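Local structure of ceramide very long chain fatty acid hydroxylase SCS7 (Saccharomyces cerevisiae, 4ZR1) at residues D72-V75 against D76-R80; Y117-G120 against V121-K124; N125-Q128 against L129-C132; Y228-C231 against H232-H236. The protein hydroxylates the very long chain fatty acids of sphingolipids, probably at C-2 of dihydroceramides and phytoceramides, using molecular oxygen and electrons from cytochrome b5. One frame throughout, in Å; residues are numbered along the deposited sequence.

All four contacts are local, each between neighbouring turns of one helix or between a helix and its cap. Contacts 1 and 4 are buried and lie near the dimetal centre, though their centres are 24 Å apart: 228-236 supplies two zinc ligands directly, while 72-80 brings a histidine up beside ligands of the other zinc. Contacts 2 and 3 lie at the lumenal end of the membrane domain, far from the metals, and are more exposed. They form the end of helix 106-125 and the start of helix 128-154, and they touch. A histidine-to-carbonyl bond and tyrosine packing mark contact 1, mainly apolar packing contact 2, an amide cap with apolar contact contact 3, and metal-bound imidazoles contact 4.

Contact 1 of 4, residues D72-V75 against D76-R80; sequences DFYV and DQIHR
His-79 reaches back over the last turn of helix 71-78 and donates its ND1-H to Val-75 O (2.7 Å), a nearly straight bond at 163°. The carbonyl oxygen sits at the edge of the imidazole and offers a lone pair in its own plane, so the bond fixes how the ring is turned. Ile-78 CG2 lies over one face of that ring. Histidine suits this place because one nitrogen can serve the end of a helix while the ring still joins an aromatic cluster: it stacks on Tyr-259 and meets His-155 and His-178, both zinc ligands.

The compact side continues with Tyr-74 and Ile-78, which run side by side; Ile-78 CB stands over one ring face, 4.1 Å from CE1 of Tyr-74. The phenol hydroxyl is hydrogen-bonded to His-170 ND1. Ile-78 N closes the turn on Tyr-74 O at 2.9 Å.

Asp-72 and the outward-pointing methyls of Val-75 make the looser, partly exposed side. There Asp-76 N meets Asp-72 O at 3.2 Å, while the buried Asp-76 carboxylate turns away to Lys-288 N. The whole is a helix C-terminus whose freed carbonyl is taken by a side chain, beside ligands of the dimetal site and probably part of its second shell.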
loop_
_atom_site.group_PDB
_atom_site.type_symbol
_atom_site.label_atom_id
_atom_site.label_comp_id
_atom_site.label_asym_id
_atom_site.label_seq_id
_atom_site.Cartn_x
_atom_site.Cartn_y
_atom_site.Cartn_z
ATOM N N ASP A 72 -4.843 -18.907 5.790
ATOM C CA ASP A 72 -5.817 -18.742 4.717
ATOM C C ASP A 72 -6.991 -17.867 5.139
ATOM O O ASP A 72 -7.577 -17.163 4.318
ATOM C CB ASP A 72 -6.324 -20.102 4.238
ATOM C CG ASP A 72 -5.386 -20.753 3.246
ATOM O OD1 ASP A 72 -5.453 -20.397 2.054
ATOM O OD2 ASP A 72 -4.580 -21.616 3.652
ATOM N N PHE A 73 -7.322 -17.906 6.424
ATOM C CA PHE A 73 -8.433 -17.124 6.946
ATOM C C PHE A 73 -8.037 -15.663 7.112
ATOM O O PHE A 73 -8.796 -14.753 6.760
ATOM C CB PHE A 73 -8.902 -17.697 8.272
ATOM C CG PHE A 73 -10.010 -16.915 8.911
ATOM C CD1 PHE A 73 -11.247 -16.818 8.293
ATOM C CD2 PHE A 73 -9.819 -16.286 10.141
ATOM C CE1 PHE A 73 -12.279 -16.107 8.880
ATOM C CE2 PHE A 73 -10.844 -15.570 10.737
ATOM C CZ PHE A 73 -12.080 -15.480 10.104
ATOM N N TYR A 74 -6.843 -15.443 7.648
ATOM C CA TYR A 74 -6.316 -14.094 7.776
ATOM C C TYR A 74 -6.241 -13.372 6.421
ATOM O O TYR A 74 -6.667 -12.217 6.312
ATOM C CB TYR A 74 -4.932 -14.116 8.423
ATOM C CG TYR A 74 -4.227 -12.801 8.268
ATOM C CD1 TYR A 74 -4.543 -11.718 9.088
ATOM C CD2 TYR A 74 -3.276 -12.619 7.273
ATOM C CE1 TYR A 74 -3.908 -10.494 8.933
ATOM C CE2 TYR A 74 -2.639 -11.401 7.107
ATOM C CZ TYR A 74 -2.956 -10.343 7.937
ATOM O OH TYR A 74 -2.316 -9.139 7.760
ATOM N N VAL A 75 -5.699 -14.042 5.396
ATOM C CA VAL A 75 -5.523 -13.403 4.088
ATOM C C VAL A 75 -6.869 -13.182 3.414
ATOM O O VAL A 75 -7.061 -12.195 2.721
ATOM C CB VAL A 75 -4.598 -14.218 3.124
ATOM C CG1 VAL A 75 -3.237 -14.442 3.745
ATOM C CG2 VAL A 75 -5.217 -15.543 2.742
ATOM N N ASP A 76 -7.810 -14.089 3.636
ATOM C CA ASP A 76 -9.117 -13.951 3.022
ATOM C C ASP A 76 -9.870 -12.787 3.640
ATOM O O ASP A 76 -10.652 -12.111 2.982
ATOM C CB ASP A 76 -9.926 -15.237 3.178
ATOM C CG ASP A 76 -11.229 -15.195 2.408
ATOM O OD1 ASP A 76 -12.266 -14.836 3.008
ATOM O OD2 ASP A 76 -11.209 -15.499 1.193
ATOM N N GLN A 77 -9.619 -12.549 4.918
ATOM C CA GLN A 77 -10.443 -11.623 5.671
ATOM C C GLN A 77 -9.888 -10.201 5.676
ATOM O O GLN A 77 -10.651 -9.236 5.637
ATOM C CB GLN A 77 -10.607 -12.142 7.096
ATOM C CG GLN A 77 -11.987 -11.936 7.662
ATOM C CD GLN A 77 -13.049 -12.678 6.915
ATOM O OE1 GLN A 77 -12.811 -13.756 6.368
ATOM N NE2 GLN A 77 -14.237 -12.095 6.866
ATOM N N ILE A 78 -8.562 -10.082 5.718
ATOM C CA ILE A 78 -7.891 -8.781 5.773
ATOM C C ILE A 78 -8.063 -7.977 4.479
ATOM O O ILE A 78 -7.989 -6.747 4.500
ATOM C CB ILE A 78 -6.377 -8.940 6.060
ATOM C CG1 ILE A 78 -5.788 -7.648 6.624
ATOM C CG2 ILE A 78 -5.617 -9.357 4.799
ATOM C CD1 ILE A 78 -6.301 -7.288 7.993
ATOM N N HIS A 79 -8.297 -8.671 3.361
ATOM C CA HIS A 79 -8.467 -8.015 2.066
ATOM C C HIS A 79 -9.942 -7.770 1.736
ATOM O O HIS A 79 -10.273 -7.264 0.667
ATOM C CB HIS A 79 -7.816 -8.837 0.947
ATOM C CG HIS A 79 -6.337 -9.010 1.104
ATOM N ND1 HIS A 79 -5.769 -10.179 1.560
ATOM C CD2 HIS A 79 -5.308 -8.160 0.871
ATOM C CE1 HIS A 79 -4.455 -10.044 1.601
ATOM N NE2 HIS A 79 -4.148 -8.827 1.194
ATOM N N ARG A 80 -10.836 -8.128 2.649
ATOM C CA ARG A 80 -12.231 -7.755 2.478
ATOM C C ARG A 80 -12.469 -6.505 3.312
ATOM O O ARG A 80 -12.452 -6.561 4.538
ATOM C CB ARG A 80 -13.148 -8.909 2.863
ATOM C CG ARG A 80 -12.903 -10.141 1.993
ATOM C CD ARG A 80 -13.788 -11.307 2.363
ATOM N NE ARG A 80 -15.197 -10.976 2.206
ATOM C CZ ARG A 80 -16.184 -11.848 2.368
ATOM N NH1 ARG A 80 -17.446 -11.465 2.212
ATOM N NH2 ARG A 80 -15.903 -13.105 2.682
#

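Contact 2 of 4, residues Y117-G120 against V121-K124; sequences YHMG and VALK
Val-121 N donates to Tyr-117 O at 3.0 Å and Leu-123 N to Met-119 O, also at 3.0 Å, with a longer bond of 3.3 Å from Ala-122 N to His-118 O between them. These i to i+4 bonds satisfy the backbone near the membrane end of the helix. His-118 adds a bond from its side chain, returning ND1 to Val-114 O one turn back, while its ring meets Phe-218 edge-to-face.

Outside this polar core, Val-121 CG2 rests over one face of the Tyr-117 ring in a CH-pi contact, 3.9 Å from the centroid and 18° off the normal. A chi1 of 168° swings the tyrosine ring along the helix to meet it. A beta-branched valine suits the spot, since one methyl meets the ring while its side chain also touches Tyr-212 and Tyr-215.

On another side Met-119 CG meets Leu-123 CD1 at 4.1 Å. The methionine chain bends at chi2 and packs against Phe-135 and Ala-219, its flexibility fitting the seam between helices 128-154 and 211-236. Small Ala-122 lets Ala-216 come close. The arrangement is that of the lumenal end of a transmembrane helix, TM1, packed against TM2 and TM4.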
loop_
_atom_site.group_PDB
_atom_site.type_symbol
_atom_site.label_atom_id
_atom_site.label_comp_id
_atom_site.label_asym_id
_atom_site.label_seq_id
_atom_site.Cartn_x
_atom_site.Cartn_y
_atom_site.Cartn_z
ATOM N N TYR A 117 18.790 17.360 -1.755
ATOM C CA TYR A 117 20.171 17.367 -1.283
ATOM C C TYR A 117 21.041 16.427 -2.108
ATOM O O TYR A 117 22.114 16.817 -2.566
ATOM C CB TYR A 117 20.268 16.980 0.186
ATOM C CG TYR A 117 21.695 16.704 0.631
ATOM C CD1 TYR A 117 22.523 17.732 1.065
ATOM C CD2 TYR A 117 22.218 15.413 0.596
ATOM C CE1 TYR A 117 23.828 17.482 1.452
ATOM C CE2 TYR A 117 23.515 15.155 0.979
ATOM C CZ TYR A 117 24.319 16.189 1.409
ATOM O OH TYR A 117 25.619 15.917 1.797
ATOM N N HIS A 118 20.594 15.185 -2.280
ATOM C CA HIS A 118 21.374 14.209 -3.038
ATOM C C HIS A 118 21.529 14.613 -4.503
ATOM O O HIS A 118 22.577 14.390 -5.104
ATOM C CB HIS A 118 20.743 12.824 -2.947
ATOM C CG HIS A 118 20.961 12.146 -1.630
ATOM N ND1 HIS A 118 20.223 12.448 -0.508
ATOM C CD2 HIS A 118 21.827 11.171 -1.261
ATOM C CE1 HIS A 118 20.629 11.694 0.498
ATOM N NE2 HIS A 118 21.597 10.906 0.067
ATOM N N MET A 119 20.495 15.213 -5.078
ATOM C CA MET A 119 20.583 15.633 -6.466
ATOM C C MET A 119 21.474 16.860 -6.597
ATOM O O MET A 119 22.259 16.965 -7.539
ATOM C CB MET A 119 19.196 15.922 -7.052
ATOM C CG MET A 119 19.210 16.178 -8.563
ATOM S SD MET A 119 20.113 14.916 -9.511
ATOM C CE MET A 119 19.685 15.366 -11.182
ATOM N N GLY A 120 21.347 17.790 -5.657
ATOM C CA GLY A 120 22.171 18.987 -5.658
ATOM C C GLY A 120 23.659 18.678 -5.569
ATOM O O GLY A 120 24.462 19.335 -6.225
ATOM N N VAL A 121 24.017 17.679 -4.759
ATOM C CA VAL A 121 25.393 17.214 -4.632
ATOM C C VAL A 121 25.912 16.699 -5.967
ATOM O O VAL A 121 27.008 17.054 -6.404
ATOM C CB VAL A 121 25.529 16.079 -3.590
ATOM C CG1 VAL A 121 26.912 15.439 -3.674
ATOM C CG2 VAL A 121 25.244 16.588 -2.182
ATOM N N ALA A 122 25.116 15.851 -6.606
ATOM C CA ALA A 122 25.474 15.297 -7.900
ATOM C C ALA A 122 25.694 16.390 -8.959
ATOM O O ALA A 122 26.603 16.288 -9.783
ATOM C CB ALA A 122 24.403 14.321 -8.356
ATOM N N LEU A 123 24.879 17.439 -8.924
ATOM C CA LEU A 123 24.959 18.508 -9.920
ATOM C C LEU A 123 26.158 19.445 -9.724
ATOM O O LEU A 123 26.356 20.357 -10.516
ATOM C CB LEU A 123 23.667 19.334 -9.919
ATOM C CG LEU A 123 22.417 18.646 -10.468
ATOM C CD1 LEU A 123 21.171 19.445 -10.121
ATOM C CD2 LEU A 123 22.515 18.459 -11.972
ATOM N N LYS A 124 26.959 19.223 -8.687
ATOM C CA LYS A 124 28.139 20.059 -8.438
ATOM C C LYS A 124 29.419 19.229 -8.639
ATOM O O LYS A 124 30.528 19.749 -8.643
ATOM C CB LYS A 124 28.063 20.644 -7.019
ATOM C CG LYS A 124 29.328 21.272 -6.351
ATOM C CD LYS A 124 30.241 22.171 -7.203
ATOM C CE LYS A 124 31.382 22.734 -6.371
ATOM N NZ LYS A 124 32.061 21.623 -5.624
#

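Contact 3 of 4, residues N125-Q128 against L129-C132; sequences NMNQ and LFAC
With CG anti to the backbone N (chi1 -168°) and the amide turned by a chi2 of -65°, Asn-127 brings OD1 beneath the first turn of helix 128-154. There it accepts two weak hydrogen bonds, from Leu-129 N at 3.1 Å and from Phe-130 N at 3.5 Å. Neither is strong, but together they serve two amides that have no preceding turn to receive them. Asparagine suits an N-cap because its short side chain can curl back to the backbone.

The same oxygen lies at the edge of the Phe-130 ring, 3.4 Å from CD1, with amide and ring planes 88° apart, almost perpendicular. The regular helix pattern then takes over: Ala-131 N bonds to Asn-127 O at 2.9 Å and Cys-132 N to Gln-128 O at 2.8 Å.

Met-126 is fully extended and so carries its thioether past the cap to the apolar side of the turn. Its CE touches Phe-130 CB at 3.9 Å, the two side chains crossing at about a right angle, and its SD approaches Ala-131 CB at 4.1 Å; the chain also packs on Trp-213. Gln-128 sends NE2 back to Leu-123 O at the end of the preceding helix. This is an asparagine N-cap with weak capping bonds, joined by a hydrophobic staple between Met-126 and Ala-131, at the lumenal turn between TM1 and TM2.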
loop_
_atom_site.group_PDB
_atom_site.type_symbol
_atom_site.label_atom_id
_atom_site.label_comp_id
_atom_site.label_asym_id
_atom_site.label_seq_id
_atom_site.Cartn_x
_atom_site.Cartn_y
_atom_site.Cartn_z
ATOM N N ASN A 125 29.277 17.931 -8.860
ATOM C CA ASN A 125 30.455 17.080 -8.926
ATOM C C ASN A 125 30.467 16.188 -10.147
ATOM O O ASN A 125 31.294 15.277 -10.271
ATOM C CB ASN A 125 30.541 16.243 -7.661
ATOM C CG ASN A 125 30.639 17.098 -6.419
ATOM O OD1 ASN A 125 31.718 17.582 -6.084
ATOM N ND2 ASN A 125 29.512 17.308 -5.739
ATOM N N MET A 126 29.558 16.472 -11.067
ATOM C CA MET A 126 29.303 15.555 -12.164
ATOM C C MET A 126 28.658 16.274 -13.344
ATOM O O MET A 126 28.042 17.324 -13.169
ATOM C CB MET A 126 28.416 14.432 -11.668
ATOM C CG MET A 126 28.126 13.396 -12.670
ATOM S SD MET A 126 26.878 12.323 -12.004
ATOM C CE MET A 126 26.736 11.270 -13.443
ATOM N N ASN A 127 28.843 15.738 -14.547
ATOM C CA ASN A 127 28.177 16.266 -15.724
ATOM C C ASN A 127 26.681 16.327 -15.435
ATOM O O ASN A 127 26.038 15.295 -15.189
ATOM C CB ASN A 127 28.458 15.401 -16.957
ATOM C CG ASN A 127 28.024 16.069 -18.247
ATOM O OD1 ASN A 127 26.836 16.292 -18.467
ATOM N ND2 ASN A 127 28.987 16.373 -19.119
ATOM N N GLN A 128 26.141 17.539 -15.446
ATOM C CA GLN A 128 24.765 17.765 -15.035
ATOM C C GLN A 128 23.779 17.008 -15.912
ATOM O O GLN A 128 22.766 16.503 -15.434
ATOM C CB GLN A 128 24.476 19.265 -15.032
ATOM C CG GLN A 128 25.357 19.985 -14.009
ATOM C CD GLN A 128 24.976 21.429 -13.778
ATOM O OE1 GLN A 128 24.116 21.985 -14.460
ATOM N NE2 GLN A 128 25.611 22.045 -12.791
ATOM N N LEU A 129 24.107 16.884 -17.188
ATOM C CA LEU A 129 23.214 16.235 -18.133
ATOM C C LEU A 129 23.151 14.737 -17.864
ATOM O O LEU A 129 22.092 14.117 -17.980
ATOM C CB LEU A 129 23.675 16.521 -19.560
ATOM C CG LEU A 129 22.665 16.381 -20.692
ATOM C CD1 LEU A 129 21.406 17.150 -20.371
ATOM C CD2 LEU A 129 23.289 16.926 -21.960
ATOM N N PHE A 130 24.277 14.148 -17.493
ATOM C CA PHE A 130 24.257 12.742 -17.098
ATOM C C PHE A 130 23.639 12.570 -15.709
ATOM O O PHE A 130 23.077 11.521 -15.405
ATOM C CB PHE A 130 25.665 12.142 -17.124
ATOM C CG PHE A 130 26.198 11.904 -18.508
ATOM C CD1 PHE A 130 26.797 12.935 -19.223
ATOM C CD2 PHE A 130 26.119 10.650 -19.090
ATOM C CE1 PHE A 130 27.287 12.725 -20.510
ATOM C CE2 PHE A 130 26.613 10.432 -20.376
ATOM C CZ PHE A 130 27.193 11.472 -21.082
ATOM N N ALA A 131 23.748 13.591 -14.861
ATOM C CA ALA A 131 23.130 13.525 -13.537
ATOM C C ALA A 131 21.611 13.512 -13.683
ATOM O O ALA A 131 20.929 12.675 -13.081
ATOM C CB ALA A 131 23.579 14.678 -12.661
ATOM N N CYS A 132 21.086 14.427 -14.496
ATOM C CA CYS A 132 19.666 14.410 -14.817
ATOM C C CYS A 132 19.251 13.067 -15.405
ATOM O O CYS A 132 18.194 12.536 -15.052
ATOM C CB CYS A 132 19.306 15.533 -15.789
ATOM S SG CYS A 132 19.508 17.165 -15.073
#

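Contact 4 of 4, residues Y228-C231 against H232-H236; sequences YDEC and HFFLH. With ZN (zinc ion), chain C; BOG (octyl beta-D-glucopyranoside), chain G; BOG (octyl beta-D-glucopyranoside), chain H.
Tyr-228 and His-232 run side by side and point the same way, their rings oblique at 31° with centroids 5.7 Å apart. His-232 CB lies over the face of the tyrosine ring, and the phenol OH comes to 3.7 Å from His-232 ND1. The histidine side chain carries its ring away from the helix so that NE2 binds the zinc ion at 2.3 Å.

The Asp-229 carboxylate is nearly coplanar with this imidazole, 12° apart, and OD1 stands near the ring plane 4.0 Å from ND1. That is too far for a direct bond; OD2 is held by Met-189 N. One turn on, His-236 brings its own NE2 to the same zinc at 2.1 Å, and His-177, His-251 and His-255 complete the site. His-232, His-236 and the following His-237 form an HxxxHH histidine box, whose i to i+4 spacing puts two imidazoles on one side of the helix.

The side away from the metal is largely aromatic and faces detergent, with Glu-230 beside it. Phe-234 runs alongside Glu-230, ring and carboxylate planes 83° apart, and its CE2 meets C5' of the octyl glucoside of chain H at 3.4 Å, while the alkyl chain of a second detergent, chain G, lies close to CD2. On the flank packed against helix 242-256, Cys-231 SG meets Leu-235 CG at 4.1 Å.

The helix thus has alkyl tails on one side and metal on another. Five histidine nitrogens bind this zinc, Asp-229 lies near the ring plane of one without joining the shell, and the two zincs of the subunit probably form the catalytic dimetal centre.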
loop_
_atom_site.group_PDB
_atom_site.type_symbol
_atom_site.label_atom_id
_atom_site.label_comp_id
_atom_site.label_asym_id
_atom_site.label_seq_id
_atom_site.Cartn_x
_atom_site.Cartn_y
_atom_site.Cartn_z
ATOM N N TYR A 228 4.813 8.202 -5.966
ATOM C CA TYR A 228 3.966 7.029 -5.742
ATOM C C TYR A 228 2.961 7.166 -4.579
ATOM O O TYR A 228 1.759 6.941 -4.762
ATOM C CB TYR A 228 4.841 5.792 -5.497
ATOM C CG TYR A 228 4.145 4.717 -4.677
ATOM C CD1 TYR A 228 3.234 3.843 -5.266
ATOM C CD2 TYR A 228 4.399 4.576 -3.315
ATOM C CE1 TYR A 228 2.591 2.866 -4.522
ATOM C CE2 TYR A 228 3.773 3.606 -2.568
ATOM C CZ TYR A 228 2.861 2.755 -3.173
ATOM O OH TYR A 228 2.226 1.782 -2.424
ATOM N N ASP A 229 3.453 7.514 -3.388
ATOM C CA ASP A 229 2.630 7.512 -2.179
ATOM C C ASP A 229 1.623 8.644 -2.228
ATOM O O ASP A 229 0.494 8.490 -1.772
ATOM C CB ASP A 229 3.492 7.645 -0.920
ATOM C CG ASP A 229 3.169 6.586 0.153
ATOM O OD1 ASP A 229 2.180 5.821 0.021
ATOM O OD2 ASP A 229 3.931 6.526 1.148
ATOM N N GLU A 230 2.045 9.789 -2.765
ATOM C CA GLU A 230 1.142 10.914 -2.978
ATOM C C GLU A 230 0.093 10.536 -4.006
ATOM O O GLU A 230 -1.099 10.716 -3.780
ATOM C CB GLU A 230 1.905 12.150 -3.426
ATOM C CG GLU A 230 2.848 12.665 -2.362
ATOM C CD GLU A 230 2.147 12.909 -1.038
ATOM O OE1 GLU A 230 1.364 13.867 -0.937
ATOM O OE2 GLU A 230 2.362 12.126 -0.101
ATOM N N CYS A 231 0.541 9.989 -5.131
ATOM C CA CYS A 231 -0.388 9.467 -6.112
ATOM C C CYS A 231 -1.344 8.486 -5.431
ATOM O O CYS A 231 -2.568 8.653 -5.491
ATOM C CB CYS A 231 0.345 8.786 -7.264
ATOM S SG CYS A 231 -0.762 8.198 -8.574
ATOM N N HIS A 232 -0.773 7.486 -4.761
ATOM C CA HIS A 232 -1.555 6.468 -4.067
ATOM C C HIS A 232 -2.617 7.080 -3.165
ATOM O O HIS A 232 -3.773 6.675 -3.207
ATOM C CB HIS A 232 -0.650 5.566 -3.241
ATOM C CG HIS A 232 -1.370 4.420 -2.620
ATOM N ND1 HIS A 232 -0.855 3.696 -1.570
ATOM C CD2 HIS A 232 -2.573 3.868 -2.908
ATOM C CE1 HIS A 232 -1.713 2.748 -1.231
ATOM N NE2 HIS A 232 -2.765 2.834 -2.024
ATOM N N PHE A 233 -2.224 8.070 -2.369
ATOM C CA PHE A 233 -3.174 8.780 -1.526
ATOM C C PHE A 233 -4.338 9.365 -2.324
ATOM O O PHE A 233 -5.505 9.124 -2.003
ATOM C CB PHE A 233 -2.488 9.902 -0.741
ATOM C CG PHE A 233 -3.373 10.525 0.299
ATOM C CD1 PHE A 233 -3.503 9.941 1.559
ATOM C CD2 PHE A 233 -4.112 11.670 0.015
ATOM C CE1 PHE A 233 -4.333 10.503 2.519
ATOM C CE2 PHE A 233 -4.952 12.244 0.981
ATOM C CZ PHE A 233 -5.063 11.659 2.226
ATOM N N PHE A 234 -4.032 10.123 -3.370
ATOM C CA PHE A 234 -5.068 10.924 -4.005
ATOM C C PHE A 234 -5.929 10.079 -4.930
ATOM O O PHE A 234 -7.021 10.487 -5.323
ATOM C CB PHE A 234 -4.445 12.125 -4.726
ATOM C CG PHE A 234 -3.885 13.153 -3.774
ATOM C CD1 PHE A 234 -4.725 13.828 -2.894
ATOM C CD2 PHE A 234 -2.527 13.420 -3.731
ATOM C CE1 PHE A 234 -4.221 14.755 -1.994
ATOM C CE2 PHE A 234 -2.015 14.347 -2.835
ATOM C CZ PHE A 234 -2.862 15.015 -1.969
ATOM N N LEU A 235 -5.463 8.874 -5.224
ATOM C CA LEU A 235 -6.300 7.895 -5.896
ATOM C C LEU A 235 -7.493 7.488 -5.021
ATOM O O LEU A 235 -8.579 7.229 -5.531
ATOM C CB LEU A 235 -5.486 6.661 -6.270
ATOM C CG LEU A 235 -4.484 6.783 -7.410
ATOM C CD1 LEU A 235 -3.966 5.392 -7.741
ATOM C CD2 LEU A 235 -5.127 7.427 -8.633
ATOM N N HIS A 236 -7.289 7.429 -3.709
ATOM C CA HIS A 236 -8.361 7.051 -2.785
ATOM C C HIS A 236 -9.211 8.238 -2.347
ATOM O O HIS A 236 -10.437 8.138 -2.259
ATOM C CB HIS A 236 -7.789 6.378 -1.529
ATOM C CG HIS A 236 -7.338 4.972 -1.751
ATOM N ND1 HIS A 236 -8.207 3.906 -1.743
ATOM C CD2 HIS A 236 -6.108 4.459 -1.988
ATOM C CE1 HIS A 236 -7.533 2.794 -1.973
ATOM N NE2 HIS A 236 -6.258 3.100 -2.121
HETATM ZN ZN ZN C . -4.740 1.667 -2.218
HETATM C C1 BOG G . -6.410 17.656 -6.115
HETATM O O1 BOG G . -5.503 16.584 -6.005
HETATM C C2 BOG G . -7.780 17.176 -5.694
HETATM O O2 BOG G . -8.194 16.168 -6.583
HETATM C C3 BOG G . -8.781 18.306 -5.744
HETATM O O3 BOG G . -9.978 17.886 -5.131
HETATM C C4 BOG G . -8.230 19.523 -5.034
HETATM O O4 BOG G . -9.057 20.630 -5.308
HETATM C C5 BOG G . -6.839 19.805 -5.552
HETATM O O5 BOG G . -6.009 18.705 -5.267
HETATM C C6 BOG G . -6.283 21.058 -4.907
HETATM O O6 BOG G . -6.783 21.185 -3.594
HETATM C "C1'" BOG G . -4.950 16.129 -7.219
HETATM C "C2'" BOG G . -3.610 15.491 -6.926
HETATM C "C3'" BOG G . -3.044 14.838 -8.168
HETATM C "C4'" BOG G . -1.533 14.830 -8.090
HETATM C "C5'" BOG G . -1.068 13.849 -7.037
HETATM C "C6'" BOG G . 0.029 12.988 -7.626
HETATM C "C7'" BOG G . 1.375 13.665 -7.471
HETATM C "C8'" BOG G . 2.448 12.715 -7.949
HETATM C C1 BOG H . -5.102 19.503 -0.629
HETATM O O1 BOG H . -4.528 19.920 -1.847
HETATM C C2 BOG H . -5.865 20.635 0.028
HETATM O O2 BOG H . -5.002 21.727 0.262
HETATM C C3 BOG H . -6.423 20.159 1.353
HETATM O O3 BOG H . -7.301 21.125 1.883
HETATM C C4 BOG H . -7.163 18.851 1.169
HETATM O O4 BOG H . -7.495 18.328 2.436
HETATM C C5 BOG H . -6.304 17.871 0.391
HETATM O O5 BOG H . -5.971 18.423 -0.861
HETATM C C6 BOG H . -7.053 16.573 0.173
HETATM O O6 BOG H . -6.643 15.621 1.127
HETATM C "C1'" BOG H . -3.918 18.878 -2.576
HETATM C "C2'" BOG H . -2.461 19.199 -2.840
HETATM C "C3'" BOG H . -1.862 18.115 -3.717
HETATM C "C4'" BOG H . -0.348 18.147 -3.643
HETATM C "C5'" BOG H . 0.175 16.734 -3.804
HETATM C "C6'" BOG H . 1.486 16.719 -4.558
HETATM C "C7'" BOG H . 2.651 16.784 -3.589
HETATM C "C8'" BOG H . 3.926 16.412 -4.320
#